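Hypothetical protein yqeU (Bacillus subtilis, PDB 1VHK) probably methylates N3 of a single uridine in the 16S RNA of the assembled small ribosomal subunit, with S-adenosylmethionine as methyl donor. Local coordinates at residues 6-11 / 43-48; 30-35 / 60-65; 50-55 / 71-76; 84-89 / 111-116; 203-208 / 238-243. All blocks are in the same frame, centred on the assembly; numbering follows the deposited sequence.

Overall arrangement
Contacts 1, 2 and 3 belong to the PUA-like domain and share one mixed sheet; contacts 4 and 5 lie on the opposite side of the chain's centre, in the SPOUT-type methyltransferase domain. Contact 1 touches contact 3, because strands 42-46 and 52-60 are neighbours, and touches contact 2 through Y6 and H30. Contacts 4 and 5, with centres 10 Å apart, meet where strand 82-88 pairs with strand 200-205. These two are buried: backbone bonds and a phenylalanine face in one, purely apolar packing in the other. The first three are only partly buried and mix sheet bonds or valine packing with polar groups, notably K62 and E52.

Contact 1. Residues 6-11 / 43-48; sequences YFIELT and IICCSQ
I8 turns CG1 to the side of its backbone N (chi1 -51°), which brings CG1 to 3.7 Å from C45 CB, while C46 swings SG anti to its own N (chi1 -168°), placing the sulfur 3.9 Å from F7 CE1. C46 and F7 share a face of the sheet, so C46 CB meets the ring as well, 3.7 Å from F7 CE1. The sulfur stands 5.1 Å from the centroid of the F7 ring, in an oblique sulfur-aromatic contact. On the opposite face from F7 and C46, the one that carries C45, the edge of the Y6 ring receives I43 CG2, 3.9 Å from Y6 CE1, with the two side chains crossing at about a right angle. The Y6 hydroxyl is hydrogen-bonded to H30 of helix 26-35. Between these two layers runs the edge of the five-stranded mixed sheet of the PUA-like domain: strand 5-7 is an outermost strand and pairs in parallel with strand 42-46. Y6 N donates to I44 O at 2.8 Å, C46 N returns a bond to Y6 O, and I8 N reaches C46 O at 3.2 Å. Past the strand ends the chains stay joined, since Q48 N donates to L10 O at 2.8 Å. S47 lays CB against that same L10 O, and its OG is bonded to F51 N and D49 OD2. The Q48 side chain runs beside the turn at E9, an exposed margin of the contact.

Contact 2. Residues 30-35 / 60-65; sequences HIVNVM and VSKDKV
The carboxamide of N33 is the flat group that meets the other segment: K62 NZ donates to N33 OD1 at 3.0 Å. The ammonium approaches from a direction tilted 34° out of the amide plane, so the bond does not lie in that plane, and the two side chains cross at about a right angle. At the other corner of the amide, N33 ND2 is bonded to H29 ND1, one turn back on the helix, so both polar ends of the group have partners and its rotation is probably fixed. K62 gets there by bending: CG leaves anti to the backbone N (chi1 -172°), then the chain folds at chi2 and chi3 and returns NZ toward the helix. Below this polar bridge the contact is aliphatic. V32 CG2 lies 3.6 Å from V65 CG2, the two valines sliding past each other in opposite directions. V65 CG2 also lies 4.0 Å from I31 CG2, so one branch meets two helix residues. The loop is shaped by S61, whose OG accepts from D63 N at 3.1 Å in an ST turn and also from K64 N. Helix 26-35 thus packs over the turn between strands 52-60 and 64-72 of the PUA-like domain, with I23 of strand 21-24 touching both I31 and V65.

Contact 3. Residues 50-55 / 71-76; sequences GFEAKC and EWTNEN
E71 lies near the end of strand 64-72, where it still pairs with strand 52-60 of an antiparallel beta hairpin in the PUA-like sheet: its carbonyl oxygen accepts from K54 N at 2.8 Å, with the donor in the carbonyl plane. The return bond, E71 N to K54 O, is long and weak. W72 follows in a non-hydrogen-bonded pair with A53. Its six-membered ring takes A53 CB over one face, 3.9 Å from the centroid and 19° off the normal, a CH-pi contact, while F51 CB touches CZ3. K12 of helix 12-16 makes a cation-pi contact with this indole. T73 N then donates to E52 O at 3.1 Å. T73 OG1 lies 2.9 Å from E52 OE2 and near E52 O, either of which could take its proton; E52 OE1 is salt-bridged to R5 and R77. E75 sets CB against E52 OE2. Beyond it, a water accepts from E52 N at 2.9 Å and donates to E75 O at 3.0 Å.

Contact 4. Residues 84-89 / 111-116; sequences YIASGL and IPFQAA
F113 lays one ring face against G88, whose CA sits 3.9 Å from the ring centroid and 18° off the normal, a CH-pi contact with the glycine offset toward the rim. The ring gets there because CG stands between the backbone N and the carbonyl carbon (chi1 69°), which turns the phenyl across to strand 82-88. A86 CB also reaches F113 CE1, at 3.9 Å, and A86 O lies at the ring's edge. F159 and L162 of helix 159-165 touch the same ring, so this side of the sheet is buried. The two strands belong to a beta-alpha-beta unit, joined through helix 94-104, in the parallel sheet of the SPOUT-type domain. I111 N donates to I85 O at 2.7 Å, whereas S87 N to I111 O is weak and bent. F113 N reaches S87 O at 3.2 Å from 45° above the carbonyl plane, and L89 N closes the series on F113 O at 3.1 Å. The more open parts are Y84 at one end and L89 and Q114 at the other, all partly exposed. Y84 CD1 and I111 CD1 only graze at 4.2 Å. At the far end L89 CD1 rests against P112 CB at 4.0 Å, and Q114 NE2 is bonded to V120 O, its OE1 touching L89 CD2.

Contact 5. Residues 203-208 / 238-243; sequences IVFGPE and TAPLYA
P240 is the bump that meets the flat side of F205: its CG stands 3.9 Å from the ring centroid and 6° off the normal, almost exactly over the centre. P240 CB adds a second touch at 3.7 Å from F205 CZ. The phenyl thus lies in a shallow hollow of the helix floored by P240, with two small methyls as its rim: A239 CB, 3.5 Å from F205 CD2, and A243 CB at the ring's edge. Two residues earlier on the strand, I203 extends CD1 to 4.1 Å from A243 CB. The strand 203-205 and helix 239-243 axes run nearly antiparallel, at 155°, and approach to 9.9 Å. This is a helix-on-sheet layer of the SPOUT-type domain, with I85 of strand 82-88 touching both F205 and P240. With no hydrogen bond across it, the strand-helix contact relies on apolar fit alone, while T238 OG1 and Y242 OH turn to the second subunit, bonding to its E104 and S248.

Contact 1. Residues 6-11 / 43-48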
# COMPACT_ATOMS: atom_id res chain seq x y z
N TYR A 6 -11.51 -12.13 13.43
CA TYR A 6 -11.94 -13.33 12.80
C TYR A 6 -13.16 -13.24 11.88
O TYR A 6 -14.19 -12.65 12.18
CB TYR A 6 -12.33 -14.40 13.88
CG TYR A 6 -11.13 -14.72 14.75
CD1 TYR A 6 -10.96 -14.08 15.97
CD2 TYR A 6 -10.16 -15.61 14.30
CE1 TYR A 6 -9.84 -14.34 16.74
CE2 TYR A 6 -9.05 -15.88 15.08
CZ TYR A 6 -8.90 -15.25 16.30
OH TYR A 6 -7.80 -15.52 17.08
N PHE A 7 -13.04 -14.00 10.79
CA PHE A 7 -14.08 -14.18 9.81
C PHE A 7 -14.88 -15.45 10.10
O PHE A 7 -14.37 -16.56 10.05
CB PHE A 7 -13.46 -14.27 8.41
CG PHE A 7 -12.96 -12.91 8.00
CD1 PHE A 7 -13.88 -11.92 7.67
CD2 PHE A 7 -11.61 -12.62 7.97
CE1 PHE A 7 -13.46 -10.66 7.31
CE2 PHE A 7 -11.19 -11.36 7.60
CZ PHE A 7 -12.11 -10.39 7.25
N ILE A 8 -16.10 -15.26 10.52
CA ILE A 8 -17.08 -16.27 10.89
C ILE A 8 -17.92 -16.74 9.72
O ILE A 8 -18.37 -15.96 8.88
CB ILE A 8 -18.01 -15.62 11.96
CG1 ILE A 8 -17.17 -15.00 13.07
CG2 ILE A 8 -19.00 -16.61 12.50
CD1 ILE A 8 -16.17 -15.90 13.72
N GLU A 9 -18.23 -18.04 9.67
CA GLU A 9 -19.02 -18.61 8.60
C GLU A 9 -20.51 -18.64 8.94
O GLU A 9 -21.21 -19.63 8.71
CB GLU A 9 -18.54 -20.01 8.26
CG GLU A 9 -17.04 -20.18 8.12
CD GLU A 9 -16.52 -19.85 6.74
OE1 GLU A 9 -15.62 -20.57 6.23
OE2 GLU A 9 -17.00 -18.86 6.15
N LEU A 10 -21.00 -17.56 9.48
CA LEU A 10 -22.39 -17.31 9.83
C LEU A 10 -22.78 -15.94 9.26
O LEU A 10 -21.85 -15.19 8.91
CB LEU A 10 -22.58 -17.35 11.33
CG LEU A 10 -22.82 -18.70 12.00
CD1 LEU A 10 -23.57 -19.64 11.07
CD2 LEU A 10 -21.54 -19.33 12.52
N THR A 11 -24.04 -15.68 9.08
CA THR A 11 -24.51 -14.39 8.53
C THR A 11 -24.85 -13.50 9.70
O THR A 11 -24.98 -14.08 10.79
CB THR A 11 -25.77 -14.65 7.67
OG1 THR A 11 -25.40 -15.43 6.53
CG2 THR A 11 -26.39 -13.35 7.21
N ILE A 43 -12.76 -10.35 21.29
CA ILE A 43 -12.30 -10.45 19.92
C ILE A 43 -13.25 -9.65 19.01
O ILE A 43 -14.29 -9.13 19.38
CB ILE A 43 -12.22 -11.86 19.29
CG1 ILE A 43 -13.60 -12.51 19.22
CG2 ILE A 43 -11.20 -12.74 20.00
CD1 ILE A 43 -13.68 -13.99 19.00
N ILE A 44 -12.80 -9.53 17.77
CA ILE A 44 -13.55 -8.87 16.72
C ILE A 44 -13.93 -9.94 15.68
O ILE A 44 -13.09 -10.74 15.24
CB ILE A 44 -12.76 -7.74 16.06
CG1 ILE A 44 -12.10 -6.84 17.10
CG2 ILE A 44 -13.67 -6.92 15.14
CD1 ILE A 44 -13.01 -5.85 17.77
N CYS A 45 -15.21 -9.99 15.37
CA CYS A 45 -15.75 -10.92 14.41
C CYS A 45 -16.53 -10.16 13.33
O CYS A 45 -17.26 -9.20 13.58
CB CYS A 45 -16.64 -11.97 15.05
SG CYS A 45 -15.81 -13.16 16.11
N CYS A 46 -16.35 -10.66 12.13
CA CYS A 46 -16.99 -10.16 10.93
C CYS A 46 -17.79 -11.30 10.30
O CYS A 46 -17.16 -12.32 10.03
CB CYS A 46 -15.91 -9.66 9.95
SG CYS A 46 -16.63 -8.68 8.57
N SER A 47 -19.08 -11.17 10.09
CA SER A 47 -19.89 -12.22 9.48
C SER A 47 -19.60 -12.42 8.00
O SER A 47 -18.93 -11.62 7.35
CB SER A 47 -21.38 -11.92 9.66
OG SER A 47 -21.69 -10.61 9.20
N GLN A 48 -20.26 -13.42 7.37
CA GLN A 48 -20.00 -13.67 5.95
C GLN A 48 -20.54 -12.52 5.07
O GLN A 48 -20.12 -12.44 3.91
CB GLN A 48 -20.55 -14.94 5.39
CG GLN A 48 -20.90 -16.14 6.18
CD GLN A 48 -21.68 -17.16 5.35
OE1 GLN A 48 -22.43 -16.75 4.45
NE2 GLN A 48 -21.48 -18.44 5.62

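Contact 2. Residues 30-35 / 60-65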
# COMPACT_ATOMS: atom_id res chain seq x y z
N HIS A 30 -6.61 -21.36 16.69
CA HIS A 30 -5.93 -20.08 16.80
C HIS A 30 -6.38 -19.37 18.07
O HIS A 30 -5.55 -18.82 18.81
CB HIS A 30 -6.19 -19.20 15.57
CG HIS A 30 -5.39 -17.94 15.57
ND1 HIS A 30 -5.89 -16.74 16.06
CD2 HIS A 30 -4.12 -17.69 15.19
CE1 HIS A 30 -4.96 -15.81 15.95
NE2 HIS A 30 -3.88 -16.35 15.43
N ILE A 31 -7.68 -19.41 18.36
CA ILE A 31 -8.18 -18.78 19.58
C ILE A 31 -7.61 -19.48 20.82
O ILE A 31 -6.90 -18.86 21.62
CB ILE A 31 -9.71 -18.76 19.67
CG1 ILE A 31 -10.30 -17.93 18.51
CG2 ILE A 31 -10.18 -18.19 21.00
CD1 ILE A 31 -11.73 -18.28 18.19
N VAL A 32 -7.85 -20.77 20.94
CA VAL A 32 -7.44 -21.56 22.07
C VAL A 32 -5.96 -21.87 22.19
O VAL A 32 -5.36 -21.53 23.23
CB VAL A 32 -8.23 -22.89 22.16
CG1 VAL A 32 -7.92 -23.59 23.47
CG2 VAL A 32 -9.72 -22.61 22.03
N ASN A 33 -5.37 -22.57 21.24
CA ASN A 33 -3.97 -22.97 21.33
C ASN A 33 -2.96 -21.88 21.03
O ASN A 33 -2.14 -21.53 21.90
CB ASN A 33 -3.70 -24.20 20.46
CG ASN A 33 -4.46 -25.42 20.93
OD1 ASN A 33 -4.43 -25.75 22.12
ND2 ASN A 33 -5.14 -26.10 20.01
N VAL A 34 -2.97 -21.31 19.84
CA VAL A 34 -2.02 -20.29 19.45
C VAL A 34 -2.04 -19.04 20.31
O VAL A 34 -0.98 -18.61 20.79
CB VAL A 34 -2.19 -19.88 17.97
CG1 VAL A 34 -1.23 -18.75 17.61
CG2 VAL A 34 -1.99 -21.08 17.05
N MSE A 35 -3.18 -18.41 20.50
CA MSE A 35 -3.27 -17.20 21.31
C MSE A 35 -3.50 -17.49 22.78
O MSE A 35 -3.13 -16.70 23.65
CB MSE A 35 -4.41 -16.33 20.76
CG MSE A 35 -4.26 -15.99 19.29
SE MSE A 35 -2.94 -14.65 18.96
CE MSE A 35 -3.40 -13.35 20.27
N VAL A 60 -14.70 -21.29 26.21
CA VAL A 60 -13.50 -21.65 25.48
C VAL A 60 -13.10 -23.10 25.75
O VAL A 60 -12.62 -23.47 26.81
CB VAL A 60 -12.32 -20.71 25.73
CG1 VAL A 60 -12.55 -19.34 25.10
CG2 VAL A 60 -12.01 -20.56 27.21
N SER A 61 -13.31 -23.94 24.74
CA SER A 61 -12.99 -25.37 24.82
C SER A 61 -11.81 -25.71 23.93
O SER A 61 -11.01 -24.83 23.57
CB SER A 61 -14.23 -26.19 24.50
OG SER A 61 -14.03 -27.15 23.49
N LYS A 62 -11.63 -26.97 23.59
CA LYS A 62 -10.49 -27.40 22.78
C LYS A 62 -10.86 -27.51 21.31
O LYS A 62 -10.01 -27.67 20.43
CB LYS A 62 -9.96 -28.74 23.30
CG LYS A 62 -8.67 -29.22 22.68
CD LYS A 62 -7.59 -28.15 22.67
CE LYS A 62 -7.18 -27.76 24.08
NZ LYS A 62 -6.54 -26.41 24.13
N ASP A 63 -12.16 -27.39 21.01
CA ASP A 63 -12.61 -27.52 19.63
C ASP A 63 -13.83 -26.65 19.37
O ASP A 63 -14.38 -26.61 18.27
CB ASP A 63 -12.92 -28.99 19.33
CG ASP A 63 -13.92 -29.59 20.30
OD1 ASP A 63 -14.23 -30.79 20.13
OD2 ASP A 63 -14.39 -28.88 21.21
N LYS A 64 -14.31 -26.02 20.44
CA LYS A 64 -15.47 -25.15 20.35
C LYS A 64 -15.23 -23.90 21.18
O LYS A 64 -14.62 -23.97 22.25
CB LYS A 64 -16.75 -25.86 20.79
CG LYS A 64 -17.55 -26.48 19.66
CD LYS A 64 -17.17 -27.93 19.40
CE LYS A 64 -17.63 -28.40 18.04
NZ LYS A 64 -19.04 -27.99 17.76
N VAL A 65 -15.60 -22.75 20.64
CA VAL A 65 -15.43 -21.48 21.37
C VAL A 65 -16.76 -20.72 21.30
O VAL A 65 -17.29 -20.50 20.21
CB VAL A 65 -14.28 -20.64 20.82
CG1 VAL A 65 -14.48 -19.16 21.09
CG2 VAL A 65 -12.94 -21.07 21.42

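Contact 3. Residues 50-55 / 71-76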
# COMPACT_ATOMS: atom_id res chain seq x y z
N GLY A 50 -20.36 -9.32 5.72
CA GLY A 50 -19.67 -8.10 6.03
C GLY A 50 -19.99 -7.38 7.30
O GLY A 50 -19.43 -6.27 7.51
N PHE A 51 -20.76 -7.94 8.23
CA PHE A 51 -21.09 -7.24 9.47
C PHE A 51 -20.11 -7.51 10.61
O PHE A 51 -19.88 -8.65 11.00
CB PHE A 51 -22.53 -7.61 9.86
CG PHE A 51 -23.53 -7.01 8.91
CD1 PHE A 51 -24.07 -7.76 7.88
CD2 PHE A 51 -23.91 -5.69 9.04
CE1 PHE A 51 -24.97 -7.20 7.00
CE2 PHE A 51 -24.81 -5.11 8.16
CZ PHE A 51 -25.33 -5.87 7.13
N GLU A 52 -19.54 -6.48 11.21
CA GLU A 52 -18.57 -6.53 12.27
C GLU A 52 -19.13 -6.44 13.69
O GLU A 52 -19.75 -5.47 14.11
CB GLU A 52 -17.56 -5.36 12.10
CG GLU A 52 -16.41 -5.43 13.09
CD GLU A 52 -15.33 -4.38 12.87
OE1 GLU A 52 -14.30 -4.74 12.24
OE2 GLU A 52 -15.47 -3.23 13.36
N ALA A 53 -18.67 -7.37 14.55
CA ALA A 53 -19.08 -7.30 15.94
C ALA A 53 -17.94 -7.38 16.94
O ALA A 53 -16.90 -8.00 16.78
CB ALA A 53 -20.07 -8.45 16.23
N LYS A 54 -18.15 -6.75 18.10
CA LYS A 54 -17.23 -6.93 19.22
C LYS A 54 -17.81 -8.08 20.08
O LYS A 54 -19.00 -8.09 20.45
CB LYS A 54 -17.02 -5.70 20.03
CG LYS A 54 -15.75 -5.69 20.86
CD LYS A 54 -15.41 -4.27 21.30
CE LYS A 54 -15.48 -3.28 20.15
NZ LYS A 54 -14.14 -2.83 19.69
N CYS A 55 -17.02 -9.15 20.20
CA CYS A 55 -17.46 -10.32 20.94
C CYS A 55 -16.63 -10.58 22.19
O CYS A 55 -15.45 -10.23 22.26
CB CYS A 55 -17.46 -11.57 20.06
SG CYS A 55 -18.30 -11.38 18.47
N GLU A 71 -21.43 -5.82 20.93
CA GLU A 71 -21.66 -4.61 20.16
C GLU A 71 -21.57 -4.80 18.66
O GLU A 71 -20.65 -5.46 18.19
CB GLU A 71 -20.58 -3.56 20.57
CG GLU A 71 -21.04 -2.15 20.26
CD GLU A 71 -19.94 -1.22 19.84
OE1 GLU A 71 -20.11 -0.55 18.79
OE2 GLU A 71 -18.91 -1.11 20.52
N TRP A 72 -22.54 -4.26 17.93
CA TRP A 72 -22.49 -4.27 16.45
C TRP A 72 -21.89 -2.92 16.03
O TRP A 72 -22.55 -1.90 16.20
CB TRP A 72 -23.87 -4.44 15.83
CG TRP A 72 -24.36 -5.86 15.95
CD1 TRP A 72 -25.25 -6.34 16.88
CD2 TRP A 72 -23.86 -6.98 15.24
NE1 TRP A 72 -25.37 -7.71 16.72
CE2 TRP A 72 -24.54 -8.12 15.73
CE3 TRP A 72 -22.97 -7.13 14.18
CZ2 TRP A 72 -24.31 -9.40 15.22
CZ3 TRP A 72 -22.75 -8.40 13.67
CH2 TRP A 72 -23.41 -9.53 14.19
N THR A 73 -20.63 -2.92 15.63
CA THR A 73 -19.92 -1.71 15.33
C THR A 73 -20.47 -0.86 14.21
O THR A 73 -20.15 0.34 14.20
CB THR A 73 -18.42 -1.97 15.07
OG1 THR A 73 -18.25 -2.62 13.79
CG2 THR A 73 -17.88 -2.87 16.17
N ASN A 74 -21.10 -1.43 13.21
CA ASN A 74 -21.60 -0.70 12.06
C ASN A 74 -20.49 -0.06 11.24
O ASN A 74 -20.74 0.88 10.48
CB ASN A 74 -22.57 0.39 12.52
CG ASN A 74 -23.91 -0.22 12.92
OD1 ASN A 74 -24.42 -1.04 12.18
ND2 ASN A 74 -24.41 0.21 14.06
N GLU A 75 -19.28 -0.54 11.37
CA GLU A 75 -18.10 -0.03 10.72
C GLU A 75 -17.88 -0.68 9.36
O GLU A 75 -17.92 -1.90 9.24
CB GLU A 75 -16.87 -0.28 11.61
CG GLU A 75 -16.50 0.87 12.52
CD GLU A 75 -16.18 2.14 11.78
OE1 GLU A 75 -16.73 3.20 12.15
OE2 GLU A 75 -15.36 2.14 10.83
N ASN A 76 -17.80 0.13 8.31
CA ASN A 76 -17.52 -0.42 7.00
C ASN A 76 -16.23 0.21 6.45
O ASN A 76 -16.19 1.40 6.17
CB ASN A 76 -18.61 -0.27 5.95
CG ASN A 76 -18.16 -1.06 4.71
OD1 ASN A 76 -17.35 -0.62 3.91
ND2 ASN A 76 -18.58 -2.32 4.64
O HOH W 1 -19.98 -3.79 10.21

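Contact 4. Residues 84-89 / 111-116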
# COMPACT_ATOMS: atom_id res chain seq x y z
N TYR A 84 -10.32 -4.88 -9.12
CA TYR A 84 -9.73 -6.15 -9.46
C TYR A 84 -8.31 -5.98 -9.99
O TYR A 84 -8.09 -5.28 -10.98
CB TYR A 84 -10.54 -6.86 -10.53
CG TYR A 84 -11.87 -7.38 -10.06
CD1 TYR A 84 -12.13 -8.75 -10.04
CD2 TYR A 84 -12.87 -6.52 -9.66
CE1 TYR A 84 -13.37 -9.23 -9.65
CE2 TYR A 84 -14.12 -6.97 -9.27
CZ TYR A 84 -14.35 -8.33 -9.26
OH TYR A 84 -15.59 -8.78 -8.88
N ILE A 85 -7.38 -6.67 -9.37
CA ILE A 85 -5.98 -6.61 -9.76
C ILE A 85 -5.60 -7.80 -10.63
O ILE A 85 -5.61 -8.94 -10.18
CB ILE A 85 -5.05 -6.58 -8.52
CG1 ILE A 85 -5.53 -5.56 -7.50
CG2 ILE A 85 -3.62 -6.30 -8.94
CD1 ILE A 85 -5.73 -4.16 -8.02
N ALA A 86 -5.25 -7.54 -11.89
CA ALA A 86 -4.74 -8.60 -12.75
C ALA A 86 -3.21 -8.51 -12.82
O ALA A 86 -2.74 -7.57 -13.46
CB ALA A 86 -5.31 -8.48 -14.16
N SER A 87 -2.46 -9.50 -12.32
CA SER A 87 -1.01 -9.40 -12.43
C SER A 87 -0.32 -10.43 -13.29
O SER A 87 -0.38 -11.65 -13.07
CB SER A 87 -0.36 -9.41 -11.03
OG SER A 87 -1.09 -8.64 -10.10
N GLY A 88 0.52 -10.00 -14.23
CA GLY A 88 1.32 -11.01 -14.98
C GLY A 88 2.28 -11.71 -14.02
O GLY A 88 3.11 -11.08 -13.35
N LEU A 89 2.16 -13.04 -13.92
CA LEU A 89 2.96 -13.82 -12.98
C LEU A 89 4.36 -13.26 -12.77
O LEU A 89 5.20 -13.35 -13.68
CB LEU A 89 3.03 -15.27 -13.40
CG LEU A 89 2.06 -16.29 -12.83
CD1 LEU A 89 1.47 -15.88 -11.49
CD2 LEU A 89 0.94 -16.63 -13.81
N ILE A 111 -6.37 -11.54 -9.87
CA ILE A 111 -6.43 -12.44 -11.03
C ILE A 111 -5.03 -12.55 -11.65
O ILE A 111 -4.66 -11.64 -12.39
CB ILE A 111 -7.33 -11.87 -12.13
CG1 ILE A 111 -8.76 -11.59 -11.63
CG2 ILE A 111 -7.35 -12.80 -13.32
CD1 ILE A 111 -9.53 -10.73 -12.61
N PRO A 112 -4.30 -13.59 -11.32
CA PRO A 112 -2.97 -13.82 -11.86
C PRO A 112 -3.09 -14.37 -13.27
O PRO A 112 -4.04 -15.12 -13.53
CB PRO A 112 -2.36 -14.85 -10.92
CG PRO A 112 -3.32 -15.00 -9.80
CD PRO A 112 -4.69 -14.68 -10.40
N PHE A 113 -2.16 -14.04 -14.16
CA PHE A 113 -2.33 -14.57 -15.52
C PHE A 113 -0.99 -14.78 -16.17
O PHE A 113 -0.05 -14.08 -15.82
CB PHE A 113 -3.25 -13.67 -16.35
CG PHE A 113 -2.65 -12.33 -16.67
CD1 PHE A 113 -2.92 -11.22 -15.89
CD2 PHE A 113 -1.78 -12.20 -17.74
CE1 PHE A 113 -2.33 -10.01 -16.18
CE2 PHE A 113 -1.16 -11.00 -18.00
CZ PHE A 113 -1.43 -9.90 -17.21
N GLN A 114 -0.91 -15.79 -17.05
CA GLN A 114 0.40 -16.03 -17.71
C GLN A 114 0.67 -14.86 -18.64
O GLN A 114 -0.22 -14.54 -19.45
CB GLN A 114 0.36 -17.31 -18.55
CG GLN A 114 1.72 -17.84 -18.94
CD GLN A 114 2.60 -18.18 -17.76
OE1 GLN A 114 2.11 -18.74 -16.75
NE2 GLN A 114 3.89 -17.85 -17.81
N ALA A 115 1.82 -14.23 -18.58
CA ALA A 115 2.08 -13.13 -19.53
C ALA A 115 3.27 -13.47 -20.43
O ALA A 115 4.24 -14.09 -19.99
CB ALA A 115 2.28 -11.85 -18.75
N ALA A 116 3.30 -12.91 -21.64
CA ALA A 116 4.35 -13.17 -22.61
C ALA A 116 5.74 -13.10 -21.99
O ALA A 116 6.58 -14.00 -22.20
CB ALA A 116 4.22 -12.24 -23.79

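Contact 5. Residues 203-208 / 238-243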
# COMPACT_ATOMS: atom_id res chain seq x y z
N ILE A 203 -7.77 -3.69 -13.42
CA ILE A 203 -6.49 -3.02 -13.68
C ILE A 203 -5.45 -4.10 -13.99
O ILE A 203 -5.28 -5.01 -13.16
CB ILE A 203 -5.97 -2.19 -12.49
CG1 ILE A 203 -7.02 -1.27 -11.88
CG2 ILE A 203 -4.76 -1.36 -12.93
CD1 ILE A 203 -6.55 -0.44 -10.71
N VAL A 204 -4.89 -4.12 -15.21
CA VAL A 204 -3.93 -5.21 -15.47
C VAL A 204 -2.53 -4.67 -15.49
O VAL A 204 -2.24 -3.60 -16.02
CB VAL A 204 -4.29 -6.04 -16.69
CG1 VAL A 204 -5.65 -5.66 -17.26
CG2 VAL A 204 -3.22 -6.03 -17.78
N PHE A 205 -1.60 -5.42 -14.88
CA PHE A 205 -0.19 -5.02 -14.84
C PHE A 205 0.68 -6.05 -15.55
O PHE A 205 0.36 -7.25 -15.50
CB PHE A 205 0.26 -4.96 -13.35
CG PHE A 205 -0.62 -4.06 -12.54
CD1 PHE A 205 -1.76 -4.54 -11.95
CD2 PHE A 205 -0.29 -2.72 -12.38
CE1 PHE A 205 -2.61 -3.71 -11.26
CE2 PHE A 205 -1.11 -1.88 -11.65
CZ PHE A 205 -2.25 -2.38 -11.07
N GLY A 206 1.83 -5.69 -16.08
CA GLY A 206 2.68 -6.71 -16.72
C GLY A 206 3.69 -7.21 -15.67
O GLY A 206 3.71 -6.68 -14.57
N PRO A 207 4.51 -8.17 -16.05
CA PRO A 207 5.53 -8.75 -15.17
C PRO A 207 6.82 -7.95 -15.26
O PRO A 207 6.81 -6.88 -15.88
CB PRO A 207 5.74 -10.13 -15.78
CG PRO A 207 5.53 -9.92 -17.24
CD PRO A 207 4.44 -8.89 -17.34
N GLU A 208 7.88 -8.37 -14.58
CA GLU A 208 9.16 -7.67 -14.61
C GLU A 208 9.49 -7.16 -16.01
O GLU A 208 9.92 -6.04 -16.22
CB GLU A 208 10.30 -8.57 -14.14
CG GLU A 208 10.31 -8.91 -12.67
CD GLU A 208 9.36 -9.99 -12.24
OE1 GLU A 208 8.65 -10.56 -13.09
OE2 GLU A 208 9.28 -10.27 -11.02
N THR A 238 5.03 -3.02 -7.03
CA THR A 238 4.80 -1.64 -6.63
C THR A 238 3.63 -0.97 -7.32
O THR A 238 2.78 -0.37 -6.62
CB THR A 238 6.05 -0.76 -6.78
OG1 THR A 238 7.22 -1.47 -6.33
CG2 THR A 238 5.94 0.52 -5.95
N ALA A 239 3.44 -1.14 -8.61
CA ALA A 239 2.39 -0.54 -9.40
C ALA A 239 0.99 -0.64 -8.85
O ALA A 239 0.28 0.36 -8.75
CB ALA A 239 2.39 -1.08 -10.83
N PRO A 240 0.50 -1.83 -8.51
CA PRO A 240 -0.82 -2.02 -7.97
C PRO A 240 -1.03 -1.35 -6.60
O PRO A 240 -2.17 -1.05 -6.22
CB PRO A 240 -0.98 -3.51 -7.82
CG PRO A 240 0.20 -4.15 -8.39
CD PRO A 240 1.21 -3.10 -8.73
N LEU A 241 0.03 -1.19 -5.85
CA LEU A 241 -0.02 -0.57 -4.53
C LEU A 241 -0.32 0.93 -4.66
O LEU A 241 -1.26 1.42 -4.05
CB LEU A 241 1.30 -0.80 -3.82
CG LEU A 241 1.42 -2.04 -2.95
CD1 LEU A 241 0.60 -3.23 -3.47
CD2 LEU A 241 2.89 -2.41 -2.83
N TYR A 242 0.44 1.58 -5.54
CA TYR A 242 0.18 2.96 -5.91
C TYR A 242 -1.27 3.12 -6.37
O TYR A 242 -2.04 3.98 -5.92
CB TYR A 242 1.12 3.30 -7.08
CG TYR A 242 0.97 4.68 -7.66
CD1 TYR A 242 1.93 5.64 -7.35
CD2 TYR A 242 -0.08 5.03 -8.51
CE1 TYR A 242 1.84 6.93 -7.86
CE2 TYR A 242 -0.19 6.31 -9.01
CZ TYR A 242 0.77 7.25 -8.69
OH TYR A 242 0.70 8.54 -9.18
N ALA A 243 -1.65 2.27 -7.35
CA ALA A 243 -3.01 2.32 -7.85
C ALA A 243 -4.06 2.18 -6.76
O ALA A 243 -5.04 2.92 -6.79
CB ALA A 243 -3.25 1.25 -8.92